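Local coordinates for plasmid pRiA4b Orf3-like domain-containing protein (Methanosarcina mazei, PDB 2I1S) that is of unknown function but belongs to the plasmid pRiA4b ORF-3-like family, a single chain built around a mixed beta-sheet with a helix packed on one face, at residues 9-14 and 113-118; 32-37 and 88-93; 56-61 and 96-101. One frame throughout, in Å; residues are numbered along the deposited sequence. Where two conformers were deposited one is given.

Contact 1 (9-14 and 113-118); sequences YHLKLS and VKVRLE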
loop_
_atom_site.group_PDB
_atom_site.type_symbol
_atom_site.label_atom_id
_atom_site.label_comp_id
_atom_site.label_asym_id
_atom_site.label_seq_id
_atom_site.Cartn_x
_atom_site.Cartn_y
_atom_site.Cartn_z
ATOM N N TYR A 9 7.530 9.274 9.921
ATOM C CA TYR A 9 6.248 8.631 10.190
ATOM C C TYR A 9 6.395 7.109 10.022
ATOM O O TYR A 9 6.752 6.642 8.933
ATOM C CB TYR A 9 5.198 9.200 9.226
ATOM C CG TYR A 9 4.816 10.671 9.460
ATOM C CD1 TYR A 9 5.485 11.455 10.421
ATOM C CD2 TYR A 9 3.769 11.268 8.725
ATOM C CE1 TYR A 9 5.130 12.788 10.657
ATOM C CE2 TYR A 9 3.399 12.594 8.944
ATOM C CZ TYR A 9 4.089 13.359 9.921
ATOM O OH TYR A 9 3.740 14.699 10.147
ATOM N N HIS A 10 6.140 6.353 11.104
ATOM C CA HIS A 10 6.050 4.886 11.069
ATOM C C HIS A 10 4.615 4.465 10.708
ATOM O O HIS A 10 3.671 4.621 11.526
ATOM C CB HIS A 10 6.470 4.261 12.406
ATOM C CG HIS A 10 7.822 4.708 12.880
ATOM N ND1 HIS A 10 8.777 3.830 13.351
ATOM C CD2 HIS A 10 8.385 5.941 12.954
ATOM C CE1 HIS A 10 9.867 4.500 13.694
ATOM N NE2 HIS A 10 9.657 5.782 13.456
ATOM N N LEU A 11 4.466 3.942 9.479
ATOM C CA LEU A 11 3.161 3.660 8.884
ATOM C C LEU A 11 2.942 2.172 8.799
ATOM O O LEU A 11 3.867 1.453 8.435
ATOM C CB LEU A 11 3.098 4.250 7.458
ATOM C CG LEU A 11 3.254 5.772 7.340
ATOM C CD1 LEU A 11 3.227 6.192 5.859
ATOM C CD2 LEU A 11 2.198 6.585 8.177
ATOM N N LYS A 12 1.750 1.684 9.126
ATOM C CA LYS A 12 1.398 0.335 8.678
ATOM C C LYS A 12 0.510 0.434 7.461
ATOM O O LYS A 12 -0.344 1.318 7.375
ATOM C CB LYS A 12 0.711 -0.472 9.760
ATOM C CG LYS A 12 0.604 -1.951 9.440
ATOM C CD LYS A 12 -0.142 -2.655 10.542
ATOM C CE LYS A 12 -0.440 -4.080 10.093
ATOM N NZ LYS A 12 -1.355 -4.827 10.991
ATOM N N LEU A 13 0.764 -0.446 6.497
ATOM C CA LEU A 13 -0.015 -0.551 5.254
ATOM C C LEU A 13 -0.590 -1.943 5.166
ATOM O O LEU A 13 0.175 -2.922 5.182
ATOM C CB LEU A 13 0.859 -0.336 4.033
ATOM C CG LEU A 13 1.863 0.823 4.060
ATOM C CD1 LEU A 13 2.611 0.880 2.745
ATOM C CD2 LEU A 13 1.203 2.153 4.372
ATOM N N SER A 14 -1.919 -2.051 5.099
ATOM C CA SER A 14 -2.556 -3.360 4.998
ATOM C C SER A 14 -3.520 -3.437 3.830
ATOM O O SER A 14 -4.352 -2.555 3.632
ATOM C CB SER A 14 -3.239 -3.784 6.322
ATOM O OG SER A 14 -4.574 -3.305 6.462
ATOM N N VAL A 113 -5.667 -0.194 0.292
ATOM C CA VAL A 113 -4.651 -0.300 1.305
ATOM C C VAL A 113 -5.026 0.638 2.454
ATOM O O VAL A 113 -5.259 1.815 2.211
ATOM C CB VAL A 113 -3.277 0.072 0.743
ATOM C CG1 VAL A 113 -2.198 -0.001 1.872
ATOM C CG2 VAL A 113 -2.931 -0.802 -0.478
ATOM N N LYS A 114 -5.122 0.105 3.678
ATOM C CA LYS A 114 -5.282 0.930 4.884
ATOM C C LYS A 114 -3.933 1.482 5.265
ATOM O O LYS A 114 -2.917 0.757 5.296
ATOM C CB LYS A 114 -5.819 0.135 6.070
ATOM C CG LYS A 114 -7.258 -0.276 6.041
ATOM C CD LYS A 114 -7.527 -1.157 7.309
ATOM C CE LYS A 114 -8.998 -1.108 7.829
ATOM N NZ LYS A 114 -9.841 -2.192 7.231
ATOM N N VAL A 115 -3.894 2.768 5.536
ATOM C CA VAL A 115 -2.622 3.404 5.934
ATOM C C VAL A 115 -2.862 3.920 7.347
ATOM O O VAL A 115 -3.782 4.703 7.593
ATOM C CB VAL A 115 -2.179 4.555 4.971
ATOM C CG1 VAL A 115 -0.831 5.108 5.388
ATOM C CG2 VAL A 115 -2.163 4.090 3.492
ATOM N N ARG A 116 -2.086 3.416 8.286
ATOM C CA ARG A 116 -2.221 3.817 9.666
ATOM C C ARG A 116 -0.876 4.342 10.173
ATOM O O ARG A 116 0.121 3.647 10.098
ATOM C CB ARG A 116 -2.732 2.630 10.492
ATOM C CG ARG A 116 -2.499 2.755 11.988
ATOM C CD ARG A 116 -3.695 3.380 12.701
ATOM N NE ARG A 116 -4.888 2.535 12.601
ATOM C CZ ARG A 116 -5.394 1.810 13.603
ATOM N NH1 ARG A 116 -4.827 1.809 14.816
ATOM N NH2 ARG A 116 -6.486 1.086 13.383
ATOM N N LEU A 117 -0.863 5.591 10.627
ATOM C CA LEU A 117 0.247 6.143 11.429
ATOM C C LEU A 117 0.326 5.501 12.823
ATOM O O LEU A 117 -0.614 5.598 13.611
ATOM C CB LEU A 117 0.094 7.667 11.572
ATOM C CG LEU A 117 1.199 8.481 12.254
ATOM C CD1 LEU A 117 2.498 8.536 11.425
ATOM C CD2 LEU A 117 0.679 9.881 12.563
ATOM N N GLU A 118 1.440 4.835 13.127
ATOM C CA GLU A 118 1.619 4.281 14.469
ATOM C C GLU A 118 2.490 5.160 15.356
ATOM O O GLU A 118 2.201 5.308 16.541
ATOM C CB GLU A 118 2.177 2.860 14.421
ATOM C CG GLU A 118 1.165 1.817 13.938
ATOM C CD GLU A 118 1.770 0.425 13.749
ATOM O OE1 GLU A 118 2.986 0.322 13.430
ATOM O OE2 GLU A 118 1.021 -0.569 13.916
#

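Contact 2 (32-37 and 88-93); sequences YTFLDL and AKLSDY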
loop_
_atom_site.group_PDB
_atom_site.type_symbol
_atom_site.label_atom_id
_atom_site.label_comp_id
_atom_site.label_asym_id
_atom_site.label_seq_id
_atom_site.Cartn_x
_atom_site.Cartn_y
_atom_site.Cartn_z
ATOM N N TYR A 32 7.004 14.378 3.301
ATOM C CA TYR A 32 6.468 13.651 2.160
ATOM C C TYR A 32 5.113 14.158 1.734
ATOM O O TYR A 32 4.285 14.498 2.580
ATOM C CB TYR A 32 6.356 12.162 2.489
ATOM C CG TYR A 32 7.379 11.292 1.779
ATOM C CD1 TYR A 32 8.618 11.806 1.386
ATOM C CD2 TYR A 32 7.108 9.947 1.525
ATOM C CE1 TYR A 32 9.538 11.011 0.728
ATOM C CE2 TYR A 32 8.010 9.152 0.884
ATOM C CZ TYR A 32 9.224 9.673 0.493
ATOM O OH TYR A 32 10.116 8.848 -0.174
ATOM N N THR A 33 4.920 14.234 0.409
ATOM C CA THR A 33 3.629 14.546 -0.175
ATOM C C THR A 33 2.878 13.222 -0.304
ATOM O O THR A 33 3.451 12.149 -0.064
ATOM C CB THR A 33 3.761 15.223 -1.558
ATOM O OG1 THR A 33 4.365 14.315 -2.492
ATOM C CG2 THR A 33 4.613 16.475 -1.483
ATOM N N PHE A 34 1.596 13.283 -0.659
ATOM C CA PHE A 34 0.860 12.072 -0.998
ATOM C C PHE A 34 1.394 11.373 -2.253
ATOM O O PHE A 34 1.345 10.157 -2.324
ATOM C CB PHE A 34 -0.651 12.323 -1.019
ATOM C CG PHE A 34 -1.245 12.415 0.365
ATOM C CD1 PHE A 34 -1.919 11.331 0.925
ATOM C CD2 PHE A 34 -1.066 13.553 1.137
ATOM C CE1 PHE A 34 -2.444 11.408 2.231
ATOM C CE2 PHE A 34 -1.579 13.631 2.438
ATOM C CZ PHE A 34 -2.274 12.564 2.986
ATOM N N LEU A 35 1.945 12.111 -3.215
ATOM C CA LEU A 35 2.535 11.462 -4.387
ATOM C C LEU A 35 3.660 10.534 -3.952
ATOM O O LEU A 35 3.694 9.370 -4.345
ATOM C CB LEU A 35 3.030 12.476 -5.425
ATOM C CG LEU A 35 3.653 11.920 -6.719
ATOM C CD1 LEU A 35 2.692 10.942 -7.462
ATOM C CD2 LEU A 35 4.060 13.032 -7.662
ATOM N N ASP A 36 4.562 11.072 -3.140
ATOM C CA ASP A 36 5.672 10.340 -2.534
ATOM C C ASP A 36 5.231 9.065 -1.829
ATOM O O ASP A 36 5.894 8.012 -1.973
ATOM C CB ASP A 36 6.377 11.229 -1.503
ATOM C CG ASP A 36 7.184 12.357 -2.125
ATOM O OD1 ASP A 36 7.681 12.206 -3.264
ATOM O OD2 ASP A 36 7.332 13.402 -1.460
ATOM N N LEU A 37 4.117 9.159 -1.092
ATOM C CA LEU A 37 3.510 8.012 -0.411
ATOM C C LEU A 37 2.890 6.986 -1.376
ATOM O O LEU A 37 3.063 5.768 -1.194
ATOM C CB LEU A 37 2.474 8.494 0.611
ATOM C CG LEU A 37 1.673 7.435 1.386
ATOM C CD1 LEU A 37 2.600 6.617 2.278
ATOM C CD2 LEU A 37 0.490 8.006 2.200
ATOM N N ALA A 88 -0.600 18.212 -1.460
ATOM C CA ALA A 88 -0.993 17.715 -0.137
ATOM C C ALA A 88 0.197 17.060 0.557
ATOM O O ALA A 88 0.862 16.170 -0.015
ATOM C CB ALA A 88 -2.134 16.755 -0.260
ATOM N N LYS A 89 0.487 17.528 1.769
ATOM C CA LYS A 89 1.601 17.019 2.559
ATOM C C LYS A 89 1.071 16.051 3.616
ATOM O O LYS A 89 0.023 16.306 4.193
ATOM C CB LYS A 89 2.324 18.193 3.227
ATOM C CG LYS A 89 3.124 19.088 2.262
ATOM C CD LYS A 89 4.448 18.404 1.833
ATOM C CE LYS A 89 5.632 19.393 1.647
ATOM N NZ LYS A 89 5.845 19.805 0.214
ATOM N N LEU A 90 1.776 14.949 3.878
ATOM C CA LEU A 90 1.362 14.021 4.958
ATOM C C LEU A 90 1.184 14.733 6.289
ATOM O O LEU A 90 0.205 14.474 7.009
ATOM C CB LEU A 90 2.365 12.880 5.155
ATOM C CG LEU A 90 2.632 11.957 3.968
ATOM C CD1 LEU A 90 3.508 10.772 4.414
ATOM C CD2 LEU A 90 1.350 11.490 3.339
ATOM N N SER A 91 2.133 15.631 6.582
ATOM C CA SER A 91 2.197 16.441 7.806
ATOM C C SER A 91 1.030 17.409 8.006
ATOM O O SER A 91 0.827 17.920 9.100
ATOM C CB SER A 91 3.525 17.211 7.863
ATOM O OG SER A 91 3.548 18.319 6.970
ATOM N N ASP A 92 0.275 17.665 6.945
ATOM C CA ASP A 92 -0.947 18.454 7.040
ATOM C C ASP A 92 -2.172 17.611 7.418
ATOM O O ASP A 92 -3.198 18.164 7.836
ATOM C CB ASP A 92 -1.192 19.171 5.720
ATOM C CG ASP A 92 -0.252 20.365 5.523
ATOM O OD1 ASP A 92 0.075 21.056 6.525
ATOM O OD2 ASP A 92 0.162 20.601 4.359
ATOM N N TYR A 93 -2.051 16.285 7.284
ATOM C CA TYR A 93 -3.167 15.356 7.503
ATOM C C TYR A 93 -2.996 14.360 8.652
ATOM O O TYR A 93 -3.890 14.222 9.495
ATOM C CB TYR A 93 -3.465 14.574 6.230
ATOM C CG TYR A 93 -4.243 15.350 5.199
ATOM C CD1 TYR A 93 -5.625 15.314 5.184
ATOM C CD2 TYR A 93 -3.588 16.089 4.222
ATOM C CE1 TYR A 93 -6.343 16.011 4.242
ATOM C CE2 TYR A 93 -4.295 16.799 3.271
ATOM C CZ TYR A 93 -5.679 16.766 3.285
ATOM O OH TYR A 93 -6.401 17.465 2.338
#

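Contact 3 (56-61 and 96-101); sequences EMVNPK and LENKEA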
loop_
_atom_site.group_PDB
_atom_site.type_symbol
_atom_site.label_atom_id
_atom_site.label_comp_id
_atom_site.label_asym_id
_atom_site.label_seq_id
_atom_site.Cartn_x
_atom_site.Cartn_y
_atom_site.Cartn_z
ATOM N N GLU A 56 -8.361 8.636 0.343
ATOM C CA GLU A 56 -9.455 9.261 1.076
ATOM C C GLU A 56 -8.979 9.449 2.521
ATOM O O GLU A 56 -8.588 8.490 3.178
ATOM C CB GLU A 56 -10.676 8.350 1.123
ATOM C CG GLU A 56 -11.547 8.317 -0.110
ATOM C CD GLU A 56 -12.778 7.424 0.077
ATOM O OE1 GLU A 56 -13.025 6.928 1.226
ATOM O OE2 GLU A 56 -13.499 7.222 -0.935
ATOM N N MET A 57 -9.030 10.672 3.023
ATOM C CA MET A 57 -8.620 10.943 4.415
ATOM C C MET A 57 -9.437 12.112 4.977
ATOM O O MET A 57 -9.753 13.060 4.244
ATOM C CB MET A 57 -7.105 11.222 4.451
ATOM C CG MET A 57 -6.496 11.401 5.815
ATOM S SD MET A 57 -4.721 11.090 5.855
ATOM C CE MET A 57 -4.650 10.688 7.569
ATOM N N VAL A 58 -9.810 12.025 6.258
ATOM C CA VAL A 58 -10.304 13.191 7.011
ATOM C C VAL A 58 -9.240 14.313 7.097
ATOM O O VAL A 58 -8.077 14.066 7.475
ATOM C CB VAL A 58 -10.757 12.800 8.459
ATOM C CG1 VAL A 58 -10.918 14.024 9.334
ATOM C CG2 VAL A 58 -12.042 11.994 8.424
ATOM N N ASN A 59 -9.642 15.535 6.753
ATOM C CA ASN A 59 -8.773 16.691 6.880
ATOM C C ASN A 59 -8.882 17.272 8.310
ATOM O O ASN A 59 -9.950 17.690 8.728
ATOM C CB ASN A 59 -9.147 17.698 5.789
ATOM C CG ASN A 59 -8.341 18.998 5.844
ATOM O OD1 ASN A 59 -7.498 19.218 6.719
ATOM N ND2 ASN A 59 -8.624 19.882 4.892
ATOM N N PRO A 60 -7.777 17.254 9.083
ATOM C CA PRO A 60 -7.835 17.701 10.487
ATOM C C PRO A 60 -8.220 19.158 10.686
ATOM O O PRO A 60 -8.749 19.508 11.755
ATOM C CB PRO A 60 -6.414 17.476 11.007
ATOM C CG PRO A 60 -5.548 17.244 9.788
ATOM C CD PRO A 60 -6.436 16.764 8.692
ATOM N N LYS A 61 -7.951 20.013 9.696
ATOM C CA LYS A 61 -8.379 21.430 9.788
ATOM C C LYS A 61 -9.872 21.597 9.507
ATOM O O LYS A 61 -10.439 22.612 9.868
ATOM C CB LYS A 61 -7.588 22.355 8.843
ATOM C CG LYS A 61 -6.054 22.296 8.954
ATOM C CD LYS A 61 -5.407 23.201 7.886
ATOM C CE LYS A 61 -3.898 23.390 8.078
ATOM N NZ LYS A 61 -3.144 22.148 8.388
ATOM N N LEU A 96 -1.495 12.104 15.530
ATOM C CA LEU A 96 -1.793 11.006 16.432
ATOM C C LEU A 96 -3.302 10.861 16.762
ATOM O O LEU A 96 -3.750 9.761 17.077
ATOM C CB LEU A 96 -0.912 11.076 17.699
ATOM C CG LEU A 96 0.624 11.112 17.551
ATOM C CD1 LEU A 96 1.295 11.439 18.891
ATOM C CD2 LEU A 96 1.220 9.818 16.951
ATOM N N GLU A 97 -4.096 11.933 16.693
ATOM C CA GLU A 97 -5.559 11.726 16.670
ATOM C C GLU A 97 -6.216 11.867 15.276
ATOM O O GLU A 97 -7.407 12.180 15.176
ATOM C CB GLU A 97 -6.323 12.535 17.734
ATOM C CG GLU A 97 -6.181 14.032 17.640
ATOM C CD GLU A 97 -5.154 14.564 18.608
ATOM O OE1 GLU A 97 -3.982 14.116 18.560
ATOM O OE2 GLU A 97 -5.525 15.435 19.419
ATOM N N ASN A 98 -5.439 11.646 14.222
ATOM C CA ASN A 98 -5.978 11.499 12.873
ATOM C C ASN A 98 -5.005 10.631 12.101
ATOM O O ASN A 98 -4.236 11.124 11.269
ATOM C CB ASN A 98 -6.184 12.856 12.172
ATOM C CG ASN A 98 -7.109 12.746 10.958
ATOM O OD1 ASN A 98 -8.201 12.195 11.071
ATOM N ND2 ASN A 98 -6.671 13.253 9.793
ATOM N N LYS A 99 -5.043 9.334 12.383
ATOM C CA LYS A 99 -3.930 8.441 12.043
ATOM C C LYS A 99 -4.096 7.567 10.795
ATOM O O LYS A 99 -3.102 6.976 10.329
ATOM C CB LYS A 99 -3.471 7.610 13.250
ATOM C CG LYS A 99 -4.547 6.889 14.031
ATOM C CD LYS A 99 -3.933 6.144 15.211
ATOM C CE LYS A 99 -2.861 6.982 15.932
ATOM N NZ LYS A 99 -2.097 6.228 17.010
ATOM N N GLU A 100 -5.309 7.551 10.221
ATOM C CA GLU A 100 -5.649 6.624 9.143
ATOM C C GLU A 100 -6.087 7.262 7.799
ATOM O O GLU A 100 -6.781 8.274 7.784
ATOM C CB GLU A 100 -6.688 5.614 9.645
ATOM C CG GLU A 100 -6.575 4.235 8.980
ATOM C CD GLU A 100 -7.305 3.163 9.765
ATOM O OE1 GLU A 100 -8.533 3.322 9.963
ATOM O OE2 GLU A 100 -6.658 2.162 10.179
ATOM N N ALA A 101 -5.655 6.657 6.688
ATOM C CA ALA A 101 -6.093 7.009 5.329
ATOM C C ALA A 101 -6.543 5.747 4.636
ATOM O O ALA A 101 -6.131 4.650 5.004
ATOM C CB ALA A 101 -4.941 7.592 4.532
HETATM O O HOH W 1 -9.393 9.444 7.700
#

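Contact 1 (9-14 and 113-118)
K12 and R116 face each other as a hydrogen-bonded antiparallel pair: K12 N donates a hydrogen bond to R116 O at 2.7 Å and R116 N donates one to K12 O at 2.9 Å. The S14–K114 pair repeats this double link, and E118 N reaches H10 O at 2.8 Å almost straight on, with a C=O...N angle of 174°. Between these rungs lie the non-hydrogen-bonded pairs L11–L117 and L13–V115, where alpha C-H groups point at carbonyls of the other strand; the nearest is L13 CA, 3.2 Å from K114 O.

Strands 7-15 and 111-122 are thus neighbours in the interior of the mixed sheet, with 22-29 beyond the first and 100-105 beyond the second.

Apolar contacts gather on the face that carries L11, L13, V115 and L117, which helix 34-44 covers through L37, I41 and V44. L13 and V115 run alongside each other in a common direction, with L13 CD2 3.7 Å from V115 CG1; beta-branched valine and leucine fill such a face with no polar group to satisfy. L117, its CG swung anti to the backbone N (chi1 -174°), sends CD1 between its neighbours: 3.8 Å from L11 CD2 and 3.5 Å from Y9 CB, oblique to the tyrosine ring.

Polar and charged chains occupy the other face, where long aliphatic stems can lie on the sheet while their ends meet partners. The extended K12 passes E118 with its CD 4.1 Å from E118 OE2, but their charged ends do not meet: K12 NZ bonds to Q21 and makes a cation-pi contact with W23, whereas E118 pairs with R25. R116 bends away to a salt bridge with E100.

Contact 2 (32-37 and 88-93)
With CG set anti to the carbonyl carbon in both residues (chi1 -76° in F34), the F34 ring and the L90 isobutyl group are brought across one another. L90 CD2 comes down over the centre of one face of the ring, 3.7 Å from its centroid and only 8° off the normal, a well-centred CH-pi contact. The same methyl touches L37 CD2, while L90 CD1 meets Y32 CB at 3.7 Å; each branch of the leucine has its own partner. The carbonyls of A88 and K89 lie at the edge of the phenyl ring, and the small A88 methyl comes obliquely from the side opposite L90 CD2, its CB 3.7 Å from F34 CD2. The ring also turns an edge toward the face of Y93 in an offset edge-to-face pair with planes at 85°.

Two backbone bonds flank T33: L90 N to Y32 O, 2.9 Å and nearly straight, and F34 N to A88 O, 3.0 Å. They make a single bridge between T33 and K89. T33 is also the N-cap of helix 34-44 and forms a capping box with D36: T33 N donates to D36 OD2 at 3.2 Å, and the reciprocal bond from D36 N to T33 OG1 is weak. Threonine and aspartate suit these places because each can accept from an N-H at the helix start.

The bridge therefore ties the beginning of helix 34-44 to the run leading into the short, weakly bonded helical turn near 90-93. F55, M57 and I68 of strands 53-58 and 65-69 pack around F34, L37 and Y93, Y93 OH bonds to D66, and Y9 and L11 of strand 7-15 lie against L90 and L37.

Contact 3 (56-61 and 96-101)
Where strands 53-58 and 100-105 diverge at their ends, an asparagine side chain and a water take over from direct backbone pairing. N98 ND2 donates to V58 O at 2.8 Å with an N-H...O angle of 149°; the nitrogen stands above the carbonyl plane, 36° out of it. CG of N98 is anti to the backbone N (chi1 -163°), which carries the amide across toward V58, and its OD1 lies 3.7 Å from V58 CB. An amide fits because its two N-H groups can serve two carbonyls: ND2 also bonds to Y93 O. P60 CD packs 3.7 Å from the same nitrogen.

Nearer the sheet, a bridging water accepts from V58 N at 3.0 Å and donates to E100 O, spanning strands that run antiparallel and have begun to separate. The regular ladder resumes beyond, where E56 pairs through its backbone with L102, while A101 pairs on its other side with V115.

M57 runs extended toward 98-101, its SD 3.7 Å from A101 CB and its CE close to E100 O. A flexible, unbranched thioether chain can reach past the small alanine and lie close to it; Y93 and F94 cover this side chain. Further along, N59 OD1 accepts from K61 N at 3.1 Å, an Asx turn that bends the chain away as P60 rests against Y93.

Contacts 1 and 3 belong to the same sheet and meet where strands 111-122 and 100-105 run side by side: K99 O and A101 N probably bond to L117 N and V115 O. Both are partly buried. Contact 1, its centre about 8 Å from the centre of the chain, is regular ladder, apolar on one face and charged on the other; contact 3, its centre about 17 Å from the same point, relies on an amide and a water. Contact 2 alone is a buried contact, combining aromatic and aliphatic packing with two backbone bonds and a capping box at a helix start. Its L37 touches L11 of contact 1, and D92 packs on P60 of contact 3.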